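Local coordinates for protein alpha-1,2-mannosidase (Bacteroides thetaiotaomicron, PDB 2WW2) that hydrolyses alpha-mannosides with inversion of anomeric configuration, as a member of the calcium-dependent glycoside hydrolase family 92 from a human gut symbiont, at residues Tyr580-Gln585 with Ser632-Phe637; Ala454-Ala459 with Val526-Glu531; Leu203-Thr208 with Cys216-Phe221; Asn500-Phe505 with Gly511-Glu516. One frame throughout, in Å; residues are numbered along the deposited sequence.

How the interactions relate
From the N terminus, interaction 3 comes first, bringing Leu203-Thr208 back to strand 216-221 in the N-terminal beta-sandwich domain. Interaction 2 follows in the catalytic domain, whose family forms an (alpha/alpha)6 barrel: it joins helix 444-465 to the turn before helix 530-537. Interaction 4, a short closure between 500-505 and 511-516, falls within that span, its centre about 23 Å from the centre of interaction 2. Interaction 1 then ties loop 580-585 to helix 632-640. It meets interaction 4 where Asn584 touches Glu516. No two of these closures cross, and interaction 3 lies about 48 to 60 Å, centre to centre, from the others.

Interaction 1: Tyr580-Gln585 with Ser632-Phe637; sequences YAHGNQ and SAWYVF
One face of the Trp634 indole receives the edge of the His582 imidazole, with CE1 standing 3.4 Å above the indole plane and displaced toward the rim. The ring planes meet at 73°, a T-shaped arrangement, and the closest pair is His582 CE1 to Trp634 CH2 at 3.5 Å. At the ND1 edge, in the imidazole plane, lies Tyr580 CZ; the Tyr580 ring has the backbone N of His582 over its centre. Tyr580 OH and His582 ND1 lie 2.8 Å apart in a nearly straight hydrogen bond (176°), while NE2 is bonded to Tyr615 OH. His582 CG lies anti to the backbone N (chi1 -176°), which sends the ring out from the type II turn Ala581-Asn584 toward helix 632-640. The side chain of His582 is about 8 Å from a bound sodium ion. Trp634 NE1 bonds to Gln588 O. Putting a leucine at Trp634 would probably leave CE1 without a flat surface and Gln588 O without its donor. Two tyrosine hydroxyls thus fix the imidazole with a C-H facing the indole.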
loop_
_atom_site.group_PDB
_atom_site.type_symbol
_atom_site.label_atom_id
_atom_site.label_comp_id
_atom_site.label_asym_id
_atom_site.label_seq_id
_atom_site.Cartn_x
_atom_site.Cartn_y
_atom_site.Cartn_z
ATOM N N TYR A 580 -5.290 -5.874 9.578
ATOM C CA TYR A 580 -5.223 -6.748 10.756
ATOM C C TYR A 580 -3.896 -7.499 10.779
ATOM O O TYR A 580 -3.626 -8.314 9.900
ATOM C CB TYR A 580 -6.396 -7.734 10.811
ATOM C CG TYR A 580 -6.276 -8.724 11.957
ATOM C CD1 TYR A 580 -5.986 -8.287 13.254
ATOM C CD2 TYR A 580 -6.443 -10.092 11.743
ATOM C CE1 TYR A 580 -5.869 -9.199 14.321
ATOM C CE2 TYR A 580 -6.328 -11.000 12.788
ATOM C CZ TYR A 580 -6.041 -10.553 14.071
ATOM O OH TYR A 580 -5.920 -11.459 15.096
ATOM N N ALA A 581 -3.057 -7.220 11.769
ATOM C CA ALA A 581 -1.754 -7.868 11.815
ATOM C C ALA A 581 -1.839 -9.112 12.686
ATOM O O ALA A 581 -1.350 -9.128 13.813
ATOM C CB ALA A 581 -0.692 -6.906 12.345
ATOM N N HIS A 582 -2.477 -10.152 12.169
ATOM C CA HIS A 582 -2.661 -11.363 12.959
ATOM C C HIS A 582 -1.303 -11.885 13.449
ATOM O O HIS A 582 -0.385 -12.107 12.668
ATOM C CB HIS A 582 -3.405 -12.445 12.174
ATOM C CG HIS A 582 -3.694 -13.668 12.991
ATOM N ND1 HIS A 582 -4.518 -13.638 14.098
ATOM C CD2 HIS A 582 -3.250 -14.947 12.886
ATOM C CE1 HIS A 582 -4.586 -14.847 14.629
ATOM N NE2 HIS A 582 -3.825 -15.661 13.911
ATOM N N GLY A 583 -1.182 -12.064 14.753
ATOM C CA GLY A 583 0.076 -12.489 15.336
ATOM C C GLY A 583 0.749 -11.362 16.095
ATOM O O GLY A 583 1.526 -11.611 17.019
ATOM N N ASN A 584 0.469 -10.124 15.702
ATOM C CA ASN A 584 1.066 -8.997 16.398
ATOM C C ASN A 584 0.554 -8.987 17.837
ATOM O O ASN A 584 -0.657 -8.967 18.087
ATOM C CB ASN A 584 0.808 -7.684 15.659
ATOM C CG ASN A 584 1.638 -6.520 16.212
ATOM O OD1 ASN A 584 2.541 -5.992 15.545
ATOM N ND2 ASN A 584 1.316 -6.108 17.423
ATOM N N GLN A 585 1.485 -9.047 18.779
ATOM C CA GLN A 585 1.158 -9.366 20.173
ATOM C C GLN A 585 0.047 -8.513 20.807
ATOM O O GLN A 585 -0.920 -9.061 21.342
ATOM C CB GLN A 585 2.439 -9.379 21.032
ATOM C CG GLN A 585 3.322 -10.639 20.845
ATOM C CD GLN A 585 4.144 -10.625 19.548
ATOM O OE1 GLN A 585 4.142 -9.653 18.798
ATOM N NE2 GLN A 585 4.853 -11.708 19.295
ATOM N N SER A 632 0.440 -20.323 18.003
ATOM C CA SER A 632 0.078 -21.744 18.204
ATOM C C SER A 632 -0.990 -21.950 19.307
ATOM O O SER A 632 -1.999 -22.599 19.085
ATOM C CB SER A 632 1.329 -22.599 18.473
ATOM O OG SER A 632 1.908 -22.290 19.750
ATOM N N ALA A 633 -0.793 -21.359 20.478
ATOM C CA ALA A 633 -1.761 -21.505 21.570
ATOM C C ALA A 633 -3.048 -20.729 21.282
ATOM O O ALA A 633 -4.155 -21.138 21.687
ATOM C CB ALA A 633 -1.135 -21.024 22.883
ATOM N N TRP A 634 -2.898 -19.611 20.577
ATOM C CA TRP A 634 -4.042 -18.821 20.146
ATOM C C TRP A 634 -4.958 -19.709 19.288
ATOM O O TRP A 634 -6.186 -19.719 19.439
ATOM C CB TRP A 634 -3.567 -17.603 19.342
ATOM C CG TRP A 634 -4.666 -16.660 18.939
ATOM C CD1 TRP A 634 -5.022 -15.499 19.572
ATOM C CD2 TRP A 634 -5.548 -16.791 17.815
ATOM N NE1 TRP A 634 -6.070 -14.903 18.909
ATOM C CE2 TRP A 634 -6.406 -15.672 17.826
ATOM C CE3 TRP A 634 -5.679 -17.734 16.786
ATOM C CZ2 TRP A 634 -7.395 -15.476 16.856
ATOM C CZ3 TRP A 634 -6.672 -17.544 15.839
ATOM C CH2 TRP A 634 -7.508 -16.426 15.872
ATOM N N TYR A 635 -4.352 -20.489 18.411
ATOM C CA TYR A 635 -5.160 -21.349 17.537
ATOM C C TYR A 635 -5.826 -22.467 18.346
ATOM O O TYR A 635 -7.000 -22.785 18.134
ATOM C CB TYR A 635 -4.302 -21.924 16.415
ATOM C CG TYR A 635 -5.091 -22.747 15.397
ATOM C CD1 TYR A 635 -5.546 -22.174 14.200
ATOM C CD2 TYR A 635 -5.380 -24.077 15.634
ATOM C CE1 TYR A 635 -6.272 -22.920 13.269
ATOM C CE2 TYR A 635 -6.119 -24.833 14.698
ATOM C CZ TYR A 635 -6.551 -24.245 13.535
ATOM O OH TYR A 635 -7.243 -24.983 12.618
ATOM N N VAL A 636 -5.090 -23.063 19.279
ATOM C CA VAL A 636 -5.663 -24.148 20.095
ATOM C C VAL A 636 -6.871 -23.657 20.888
ATOM O O VAL A 636 -7.952 -24.231 20.814
ATOM C CB VAL A 636 -4.601 -24.787 21.022
ATOM C CG1 VAL A 636 -5.254 -25.764 21.996
ATOM C CG2 VAL A 636 -3.562 -25.522 20.172
ATOM N N PHE A 637 -6.683 -22.599 21.653
ATOM C CA PHE A 637 -7.806 -22.007 22.372
ATOM C C PHE A 637 -8.955 -21.668 21.414
ATOM O O PHE A 637 -10.089 -22.071 21.637
ATOM C CB PHE A 637 -7.351 -20.738 23.092
ATOM C CG PHE A 637 -6.915 -20.971 24.512
ATOM C CD1 PHE A 637 -7.824 -21.424 25.463
ATOM C CD2 PHE A 637 -5.599 -20.729 24.897
ATOM C CE1 PHE A 637 -7.422 -21.644 26.787
ATOM C CE2 PHE A 637 -5.183 -20.951 26.207
ATOM C CZ PHE A 637 -6.099 -21.386 27.156
#

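Interaction 2: Ala454-Ala459 with Val526-Glu531; sequences ADWCIA and VFHDPE
Trp456 of helix 444-465 and His528 of the turn before helix 530-537 account for the whole contact, their CA atoms 7.4 Å apart. The clearest component is a CH-pi contact. His528 CB sits 3.8 Å from the centroid of the Trp456 five-membered ring, only 17° off the ring normal, so the methylene is directly over the face. The imidazole itself is no stacking partner: its plane is inclined at 41° to the indole, and the relation is oblique. The backbone of the turn points CB onto the Trp456 face, and the first torsion, with CG between the backbone N and the carbonyl carbon (chi1 62°), turns the imidazole so that CD2 reaches the Trp456 stem.

Van der Waals contact completes the fit, with His528 CD2 reaching Trp456 CB at 3.6 Å as the two side chains slide past each other in opposite directions. No hydrogen bond links the segments. The polar ends of the two rings find partners outside them, Trp456 NE1 in Tyr733 OH and His528 NE2 in Ala478 O.

Within 526-531, a type I turn from Val526 to Asp529 presents His528, and Asp529 is the N-cap of the next helix through OD1 to Gly532 N. Backbone bonds between His528 and Tyr735 bring in the C-terminal tail, while other sides of helix 444-465 pack on helices 383-393, 401-413 and 468-475.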
loop_
_atom_site.group_PDB
_atom_site.type_symbol
_atom_site.label_atom_id
_atom_site.label_comp_id
_atom_site.label_asym_id
_atom_site.label_seq_id
_atom_site.Cartn_x
_atom_site.Cartn_y
_atom_site.Cartn_z
ATOM N N ALA A 454 0.816 -5.361 34.311
ATOM C CA ALA A 454 1.515 -6.101 35.357
ATOM C C ALA A 454 1.129 -5.531 36.720
ATOM O O ALA A 454 0.986 -6.265 37.694
ATOM C CB ALA A 454 3.046 -6.018 35.163
ATOM N N ASP A 455 0.968 -4.219 36.793
ATOM C CA ASP A 455 0.585 -3.617 38.057
ATOM C C ASP A 455 -0.836 -4.037 38.454
ATOM O O ASP A 455 -1.121 -4.270 39.636
ATOM C CB ASP A 455 0.724 -2.091 37.986
ATOM C CG ASP A 455 2.175 -1.650 37.933
ATOM O OD1 ASP A 455 3.043 -2.413 38.441
ATOM O OD2 ASP A 455 2.456 -0.543 37.407
ATOM N N TRP A 456 -1.735 -4.119 37.477
ATOM C CA TRP A 456 -3.069 -4.672 37.752
ATOM C C TRP A 456 -2.933 -6.112 38.298
ATOM O O TRP A 456 -3.584 -6.475 39.288
ATOM C CB TRP A 456 -3.960 -4.595 36.495
ATOM C CG TRP A 456 -5.259 -5.316 36.646
ATOM C CD1 TRP A 456 -6.440 -4.808 37.124
ATOM C CD2 TRP A 456 -5.509 -6.687 36.333
ATOM N NE1 TRP A 456 -7.414 -5.788 37.128
ATOM C CE2 TRP A 456 -6.866 -6.948 36.637
ATOM C CE3 TRP A 456 -4.722 -7.716 35.805
ATOM C CZ2 TRP A 456 -7.447 -8.199 36.446
ATOM C CZ3 TRP A 456 -5.300 -8.958 35.610
ATOM C CH2 TRP A 456 -6.648 -9.193 35.941
ATOM N N CYS A 457 -2.070 -6.934 37.693
ATOM C CA CYS A 457 -1.888 -8.314 38.208
ATOM C C CYS A 457 -1.420 -8.309 39.666
ATOM O O CYS A 457 -1.891 -9.102 40.482
ATOM C CB CYS A 457 -0.862 -9.103 37.387
ATOM S SG CYS A 457 -1.398 -9.495 35.738
ATOM N N ILE A 458 -0.474 -7.430 39.991
ATOM C CA ILE A 458 0.046 -7.381 41.362
ATOM C C ILE A 458 -1.033 -6.918 42.330
ATOM O O ILE A 458 -1.130 -7.433 43.456
ATOM C CB ILE A 458 1.310 -6.493 41.479
ATOM C CG1 ILE A 458 2.461 -7.162 40.714
ATOM C CG2 ILE A 458 1.685 -6.253 42.967
ATOM C CD1 ILE A 458 3.684 -6.216 40.495
ATOM N N ALA A 459 -1.856 -5.966 41.894
ATOM C CA ALA A 459 -2.958 -5.505 42.749
ATOM C C ALA A 459 -3.915 -6.671 43.039
ATOM O O ALA A 459 -4.360 -6.873 44.178
ATOM C CB ALA A 459 -3.709 -4.360 42.091
ATOM N N VAL A 526 -4.936 -3.148 26.245
ATOM C CA VAL A 526 -5.565 -2.855 27.530
ATOM C C VAL A 526 -6.510 -4.013 27.853
ATOM O O VAL A 526 -7.718 -3.844 27.936
ATOM C CB VAL A 526 -6.350 -1.517 27.487
ATOM C CG1 VAL A 526 -6.763 -1.068 28.908
ATOM C CG2 VAL A 526 -5.497 -0.426 26.826
ATOM N N PHE A 527 -5.964 -5.200 28.027
ATOM C CA PHE A 527 -6.841 -6.349 28.198
ATOM C C PHE A 527 -7.396 -6.513 29.610
ATOM O O PHE A 527 -8.320 -7.276 29.803
ATOM C CB PHE A 527 -6.192 -7.644 27.694
ATOM C CG PHE A 527 -4.707 -7.575 27.600
ATOM C CD1 PHE A 527 -3.923 -7.921 28.689
ATOM C CD2 PHE A 527 -4.099 -7.166 26.430
ATOM C CE1 PHE A 527 -2.549 -7.858 28.606
ATOM C CE2 PHE A 527 -2.697 -7.098 26.339
ATOM C CZ PHE A 527 -1.937 -7.450 27.435
ATOM N N HIS A 528 -6.838 -5.795 30.581
ATOM C CA HIS A 528 -7.421 -5.761 31.921
ATOM C C HIS A 528 -8.563 -4.739 32.031
ATOM O O HIS A 528 -9.257 -4.666 33.061
ATOM C CB HIS A 528 -6.343 -5.493 32.981
ATOM C CG HIS A 528 -5.655 -4.169 32.835
ATOM N ND1 HIS A 528 -4.843 -3.858 31.763
ATOM C CD2 HIS A 528 -5.635 -3.084 33.651
ATOM C CE1 HIS A 528 -4.365 -2.634 31.914
ATOM N NE2 HIS A 528 -4.838 -2.137 33.050
ATOM N N ASP A 529 -8.788 -3.960 30.972
ATOM C CA ASP A 529 -9.825 -2.922 31.037
ATOM C C ASP A 529 -10.433 -2.540 29.673
ATOM O O ASP A 529 -10.387 -1.383 29.273
ATOM C CB ASP A 529 -9.254 -1.671 31.723
ATOM C CG ASP A 529 -10.335 -0.789 32.331
ATOM O OD1 ASP A 529 -11.537 -1.158 32.262
ATOM O OD2 ASP A 529 -9.981 0.276 32.893
ATOM N N PRO A 530 -11.012 -3.512 28.952
ATOM C CA PRO A 530 -11.646 -3.147 27.686
ATOM C C PRO A 530 -12.705 -2.040 27.851
ATOM O O PRO A 530 -12.832 -1.190 26.978
ATOM C CB PRO A 530 -12.294 -4.458 27.230
ATOM C CG PRO A 530 -11.416 -5.534 27.841
ATOM C CD PRO A 530 -11.054 -4.960 29.207
ATOM N N GLU A 531 -13.463 -2.055 28.953
ATOM C CA GLU A 531 -14.483 -1.031 29.151
ATOM C C GLU A 531 -13.825 0.344 29.293
ATOM O O GLU A 531 -14.307 1.333 28.738
ATOM C CB GLU A 531 -15.365 -1.354 30.370
ATOM C CG GLU A 531 -16.473 -0.339 30.648
ATOM C CD GLU A 531 -17.521 -0.250 29.529
ATOM O OE1 GLU A 531 -17.724 -1.235 28.776
ATOM O OE2 GLU A 531 -18.158 0.819 29.420
#

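Interaction 3: Leu203-Thr208 with Cys216-Phe221; sequences LLHHQT and CAYLKF
Tyr218 reaches from strand 216-221 to Leu203 and His205, its CB pointing toward them. The first torsion (chi1 83°), with CG between the backbone N and the carbonyl carbon, stands the ring up from the strand toward both residues. Farther out, CD2 lies 3.8 Å from Leu203 CD1, a methyl that comes to the ring edge rather than over its face and also touches CE2. Strand 203-205 is not the direct neighbour of 216-221: in this antiparallel part of the beta-sandwich both pair with strand 194-198, and the 9.0 Å between the CA atoms of His205 and Tyr218 agrees with a two-strand step. CZ comes 3.6 Å from His205 ND1. At the tip, OH and that ND1 form a hydrogen bond of 2.8 Å, nearly straight at 170°. Tyr218 OH lies in the imidazole plane, although the two rings are turned 70° to one another and meet rim to rim. A phenylalanine in place of Tyr218 would probably leave His205 ND1 without its mate and the imidazole free to turn.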
loop_
_atom_site.group_PDB
_atom_site.type_symbol
_atom_site.label_atom_id
_atom_site.label_comp_id
_atom_site.label_asym_id
_atom_site.label_seq_id
_atom_site.Cartn_x
_atom_site.Cartn_y
_atom_site.Cartn_z
ATOM N N LEU A 203 43.283 -32.831 11.345
ATOM C CA LEU A 203 42.691 -34.132 11.625
ATOM C C LEU A 203 43.783 -35.085 12.132
ATOM O O LEU A 203 44.765 -35.331 11.444
ATOM C CB LEU A 203 42.044 -34.695 10.356
ATOM C CG LEU A 203 41.529 -36.132 10.363
ATOM C CD1 LEU A 203 40.576 -36.399 11.544
ATOM C CD2 LEU A 203 40.844 -36.415 9.046
ATOM N N LEU A 204 43.604 -35.614 13.335
ATOM C CA LEU A 204 44.634 -36.461 13.950
ATOM C C LEU A 204 44.151 -37.898 14.098
ATOM O O LEU A 204 43.417 -38.219 15.032
ATOM C CB LEU A 204 45.001 -35.898 15.312
ATOM C CG LEU A 204 45.482 -34.439 15.264
ATOM C CD1 LEU A 204 45.107 -33.643 16.519
ATOM C CD2 LEU A 204 46.973 -34.405 14.988
ATOM N N HIS A 205 44.568 -38.771 13.189
ATOM C CA HIS A 205 44.142 -40.176 13.254
ATOM C C HIS A 205 44.676 -40.909 14.498
ATOM O O HIS A 205 45.784 -40.636 14.952
ATOM C CB HIS A 205 44.532 -40.890 11.963
ATOM C CG HIS A 205 43.981 -40.232 10.735
ATOM N ND1 HIS A 205 42.690 -40.445 10.292
ATOM C CD2 HIS A 205 44.530 -39.337 9.879
ATOM C CE1 HIS A 205 42.477 -39.733 9.201
ATOM N NE2 HIS A 205 43.572 -39.042 8.933
ATOM N N HIS A 206 43.877 -41.824 15.050
ATOM C CA HIS A 206 44.256 -42.612 16.239
ATOM C C HIS A 206 44.212 -41.827 17.547
ATOM O O HIS A 206 44.288 -42.413 18.621
ATOM C CB HIS A 206 45.652 -43.248 16.092
ATOM C CG HIS A 206 45.743 -44.256 14.995
ATOM N ND1 HIS A 206 46.193 -43.935 13.733
ATOM C CD2 HIS A 206 45.440 -45.576 14.963
ATOM C CE1 HIS A 206 46.168 -45.013 12.970
ATOM N NE2 HIS A 206 45.718 -46.023 13.693
ATOM N N GLN A 207 44.095 -40.507 17.476
ATOM C CA GLN A 207 44.008 -39.747 18.715
ATOM C C GLN A 207 42.605 -39.867 19.302
ATOM O O GLN A 207 41.622 -39.937 18.563
ATOM C CB GLN A 207 44.362 -38.291 18.486
ATOM C CG GLN A 207 45.794 -38.123 18.088
ATOM C CD GLN A 207 46.381 -36.841 18.619
ATOM O OE1 GLN A 207 47.308 -36.272 18.029
ATOM N NE2 GLN A 207 45.853 -36.376 19.744
ATOM N N THR A 208 42.515 -39.890 20.625
ATOM C CA THR A 208 41.248 -40.163 21.272
ATOM C C THR A 208 40.855 -39.058 22.263
ATOM O O THR A 208 39.812 -39.150 22.923
ATOM C CB THR A 208 41.309 -41.506 22.028
ATOM O OG1 THR A 208 42.452 -41.491 22.887
ATOM C CG2 THR A 208 41.467 -42.673 21.066
ATOM N N CYS A 216 35.969 -31.919 16.831
ATOM C CA CYS A 216 35.157 -32.996 16.288
ATOM C C CYS A 216 35.906 -34.316 16.468
ATOM O O CYS A 216 37.119 -34.346 16.758
ATOM C CB CYS A 216 34.874 -32.767 14.790
ATOM S SG CYS A 216 34.012 -31.186 14.389
ATOM N N ALA A 217 35.191 -35.419 16.297
ATOM C CA ALA A 217 35.826 -36.734 16.363
ATOM C C ALA A 217 35.138 -37.576 15.332
ATOM O O ALA A 217 33.959 -37.340 15.017
ATOM C CB ALA A 217 35.651 -37.355 17.734
ATOM N N TYR A 218 35.860 -38.542 14.790
ATOM C CA TYR A 218 35.224 -39.495 13.888
ATOM C C TYR A 218 35.436 -40.909 14.374
ATOM O O TYR A 218 36.422 -41.213 15.039
ATOM C CB TYR A 218 35.724 -39.336 12.441
ATOM C CG TYR A 218 37.031 -40.040 12.145
ATOM C CD1 TYR A 218 37.051 -41.402 11.814
ATOM C CD2 TYR A 218 38.241 -39.354 12.196
ATOM C CE1 TYR A 218 38.237 -42.048 11.533
ATOM C CE2 TYR A 218 39.437 -40.007 11.926
ATOM C CZ TYR A 218 39.417 -41.350 11.588
ATOM O OH TYR A 218 40.591 -42.003 11.315
ATOM N N LEU A 219 34.483 -41.762 14.024
ATOM C CA LEU A 219 34.530 -43.176 14.280
ATOM C C LEU A 219 34.211 -43.843 12.960
ATOM O O LEU A 219 33.323 -43.382 12.243
ATOM C CB LEU A 219 33.453 -43.551 15.297
ATOM C CG LEU A 219 33.669 -42.877 16.652
ATOM C CD1 LEU A 219 32.802 -41.622 16.752
ATOM C CD2 LEU A 219 33.344 -43.850 17.748
ATOM N N LYS A 220 34.959 -44.896 12.627
ATOM C CA LYS A 220 34.729 -45.652 11.405
ATOM C C LYS A 220 34.250 -47.059 11.765
ATOM O O LYS A 220 34.780 -47.675 12.698
ATOM C CB LYS A 220 36.031 -45.724 10.598
ATOM C CG LYS A 220 35.900 -46.350 9.217
ATOM C CD LYS A 220 37.275 -46.313 8.529
ATOM C CE LYS A 220 37.172 -46.442 7.022
ATOM N NZ LYS A 220 36.712 -47.799 6.621
ATOM N N PHE A 221 33.261 -47.574 11.031
ATOM C CA PHE A 221 32.661 -48.868 11.358
ATOM C C PHE A 221 32.786 -49.892 10.239
ATOM O O PHE A 221 33.246 -49.583 9.143
ATOM C CB PHE A 221 31.184 -48.701 11.761
ATOM C CG PHE A 221 30.994 -47.783 12.932
ATOM C CD1 PHE A 221 31.084 -48.267 14.229
ATOM C CD2 PHE A 221 30.797 -46.424 12.734
ATOM C CE1 PHE A 221 30.937 -47.408 15.312
ATOM C CE2 PHE A 221 30.655 -45.561 13.799
ATOM C CZ PHE A 221 30.718 -46.040 15.091
#

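Interaction 4: Asn500-Phe505 with Gly511-Glu516; sequences NWRDRF and GGPFTE
Pro513 presses its CD atom against one face of the Arg502 guanidinium, and this is where the packing is tight. CD stands 3.4 Å above the guanidinium plane, displaced toward its rim. The closest approach is Arg502 NH2 to Pro513 CD at 3.5 Å, with CG of the same proline farther off. Arg502 leaves the backbone with CG anti to N (chi1 -180°) and then bends at chi3 (81°), which turns the guanidinium face to the CD corner of the pyrrolidine ring. Toward Gly512 the fit is looser, with Arg502 NH1 4.5 Å from Gly512 CA.

The proline belongs to a type II' turn from Gly511 to Phe514, closed by Phe514 N to Gly511 O at 3.0 Å, with Gly512 and Pro513 in its central positions. At Gly512 the positive phi is accompanied by a steric limit: a CB there would clash with Pro513 CD and crowd Arg502 NH1. The turn belongs to the long loop between strand 491-492 and helix 519-522, and Pro513 also rests on Thr445 of helix 444-465.

The looser side is hydrated. A water accepts a weak hydrogen bond from Arg502 NH2, which is 2.7 Å from the water oxygen, and lies where it can donate to Gly511 O, in the plane of the Phe514 ring, at its edge. Arg504 of a neighbouring subunit packs on Arg502, and the ion pair of Arg502 NH2 with Glu509 OE2 of the same chain is long and weak.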
loop_
_atom_site.group_PDB
_atom_site.type_symbol
_atom_site.label_atom_id
_atom_site.label_comp_id
_atom_site.label_asym_id
_atom_site.label_seq_id
_atom_site.Cartn_x
_atom_site.Cartn_y
_atom_site.Cartn_z
ATOM N N ASN A 500 5.420 16.753 27.146
ATOM C CA ASN A 500 5.172 17.180 25.774
ATOM C C ASN A 500 4.894 15.981 24.871
ATOM O O ASN A 500 5.718 15.074 24.798
ATOM C CB ASN A 500 6.402 17.910 25.218
ATOM C CG ASN A 500 6.808 19.127 26.057
ATOM O OD1 ASN A 500 7.978 19.288 26.421
ATOM N ND2 ASN A 500 5.849 19.973 26.366
ATOM N N TRP A 501 3.766 15.980 24.165
ATOM C CA TRP A 501 3.515 14.924 23.168
ATOM C C TRP A 501 4.564 14.971 22.049
ATOM O O TRP A 501 4.973 16.049 21.600
ATOM C CB TRP A 501 2.143 15.081 22.520
ATOM C CG TRP A 501 0.932 14.866 23.387
ATOM C CD1 TRP A 501 0.037 15.816 23.787
ATOM C CD2 TRP A 501 0.438 13.611 23.897
ATOM N NE1 TRP A 501 -0.969 15.237 24.527
ATOM C CE2 TRP A 501 -0.747 13.888 24.610
ATOM C CE3 TRP A 501 0.889 12.289 23.828
ATOM C CZ2 TRP A 501 -1.488 12.889 25.251
ATOM C CZ3 TRP A 501 0.151 11.299 24.467
ATOM C CH2 TRP A 501 -1.023 11.607 25.170
ATOM N N ARG A 502 4.994 13.810 21.580
ATOM C CA ARG A 502 5.919 13.767 20.450
ATOM C C ARG A 502 5.274 14.440 19.229
ATOM O O ARG A 502 4.067 14.322 19.012
ATOM C CB ARG A 502 6.323 12.319 20.139
ATOM C CG ARG A 502 7.289 12.198 18.976
ATOM C CD ARG A 502 8.025 10.868 18.914
ATOM N NE ARG A 502 7.231 9.814 18.312
ATOM C CZ ARG A 502 7.711 8.841 17.533
ATOM N NH1 ARG A 502 8.999 8.781 17.224
ATOM N NH2 ARG A 502 6.887 7.923 17.052
ATOM N N ASP A 503 6.074 15.175 18.460
ATOM C CA ASP A 503 5.586 15.899 17.285
ATOM C C ASP A 503 5.013 14.947 16.238
ATOM O O ASP A 503 5.414 13.785 16.164
ATOM C CB ASP A 503 6.749 16.645 16.609
ATOM C CG ASP A 503 7.306 17.783 17.457
ATOM O OD1 ASP A 503 6.622 18.251 18.394
ATOM O OD2 ASP A 503 8.439 18.229 17.159
ATOM N N ARG A 504 4.113 15.463 15.409
ATOM C CA ARG A 504 3.697 14.801 14.159
ATOM C C ARG A 504 3.117 13.415 14.371
ATOM O O ARG A 504 3.690 12.406 13.947
ATOM C CB ARG A 504 4.834 14.753 13.127
ATOM C CG ARG A 504 5.324 16.115 12.661
ATOM C CD ARG A 504 4.290 16.876 11.811
ATOM N NE ARG A 504 4.395 16.576 10.380
ATOM C CZ ARG A 504 5.224 17.201 9.543
ATOM N NH1 ARG A 504 6.041 18.145 9.996
ATOM N NH2 ARG A 504 5.251 16.879 8.254
ATOM N N PHE A 505 1.960 13.382 15.019
ATOM C CA PHE A 505 1.294 12.131 15.294
ATOM C C PHE A 505 1.133 11.305 14.026
ATOM O O PHE A 505 0.759 11.825 12.992
ATOM C CB PHE A 505 -0.086 12.335 15.931
ATOM C CG PHE A 505 -0.842 11.044 16.057
ATOM C CD1 PHE A 505 -0.590 10.189 17.122
ATOM C CD2 PHE A 505 -1.722 10.638 15.066
ATOM C CE1 PHE A 505 -1.243 8.963 17.218
ATOM C CE2 PHE A 505 -2.374 9.413 15.155
ATOM C CZ PHE A 505 -2.137 8.578 16.230
ATOM N N GLY A 511 8.155 1.608 15.655
ATOM C CA GLY A 511 9.411 1.867 16.344
ATOM C C GLY A 511 9.244 2.996 17.325
ATOM O O GLY A 511 8.128 3.304 17.708
ATOM N N GLY A 512 10.355 3.612 17.719
ATOM C CA GLY A 512 10.331 4.728 18.653
ATOM C C GLY A 512 9.784 4.282 20.001
ATOM O O GLY A 512 10.357 3.403 20.655
ATOM N N PRO A 513 8.661 4.871 20.422
ATOM C CA PRO A 513 8.023 4.516 21.696
ATOM C C PRO A 513 7.278 3.183 21.626
ATOM O O PRO A 513 6.768 2.709 22.648
ATOM C CB PRO A 513 6.999 5.632 21.884
ATOM C CG PRO A 513 6.603 5.982 20.464
ATOM C CD PRO A 513 7.924 5.939 19.715
ATOM N N PHE A 514 7.206 2.589 20.434
ATOM C CA PHE A 514 6.521 1.319 20.282
ATOM C C PHE A 514 7.493 0.187 20.028
ATOM O O PHE A 514 8.627 0.414 19.610
ATOM C CB PHE A 514 5.460 1.381 19.177
ATOM C CG PHE A 514 4.385 2.393 19.437
ATOM C CD1 PHE A 514 3.430 2.177 20.425
ATOM C CD2 PHE A 514 4.348 3.582 18.722
ATOM C CE1 PHE A 514 2.444 3.142 20.685
ATOM C CE2 PHE A 514 3.353 4.542 18.979
ATOM C CZ PHE A 514 2.414 4.316 19.951
ATOM N N THR A 515 7.013 -1.031 20.274
ATOM C CA THR A 515 7.776 -2.263 20.166
ATOM C C THR A 515 7.106 -3.146 19.127
ATOM O O THR A 515 5.961 -3.525 19.298
ATOM C CB THR A 515 7.720 -3.014 21.531
ATOM O OG1 THR A 515 8.539 -2.340 22.489
ATOM C CG2 THR A 515 8.174 -4.446 21.413
ATOM N N GLU A 516 7.798 -3.454 18.037
ATOM C CA GLU A 516 7.276 -4.435 17.080
ATOM C C GLU A 516 5.902 -4.070 16.521
ATOM O O GLU A 516 5.087 -4.944 16.238
ATOM C CB GLU A 516 7.174 -5.795 17.763
ATOM C CG GLU A 516 8.518 -6.310 18.236
ATOM C CD GLU A 516 9.180 -7.139 17.186
ATOM O OE1 GLU A 516 8.746 -8.301 17.016
ATOM O OE2 GLU A 516 10.113 -6.624 16.528
HETATM O O HOH W 1 6.474 5.385 16.303
#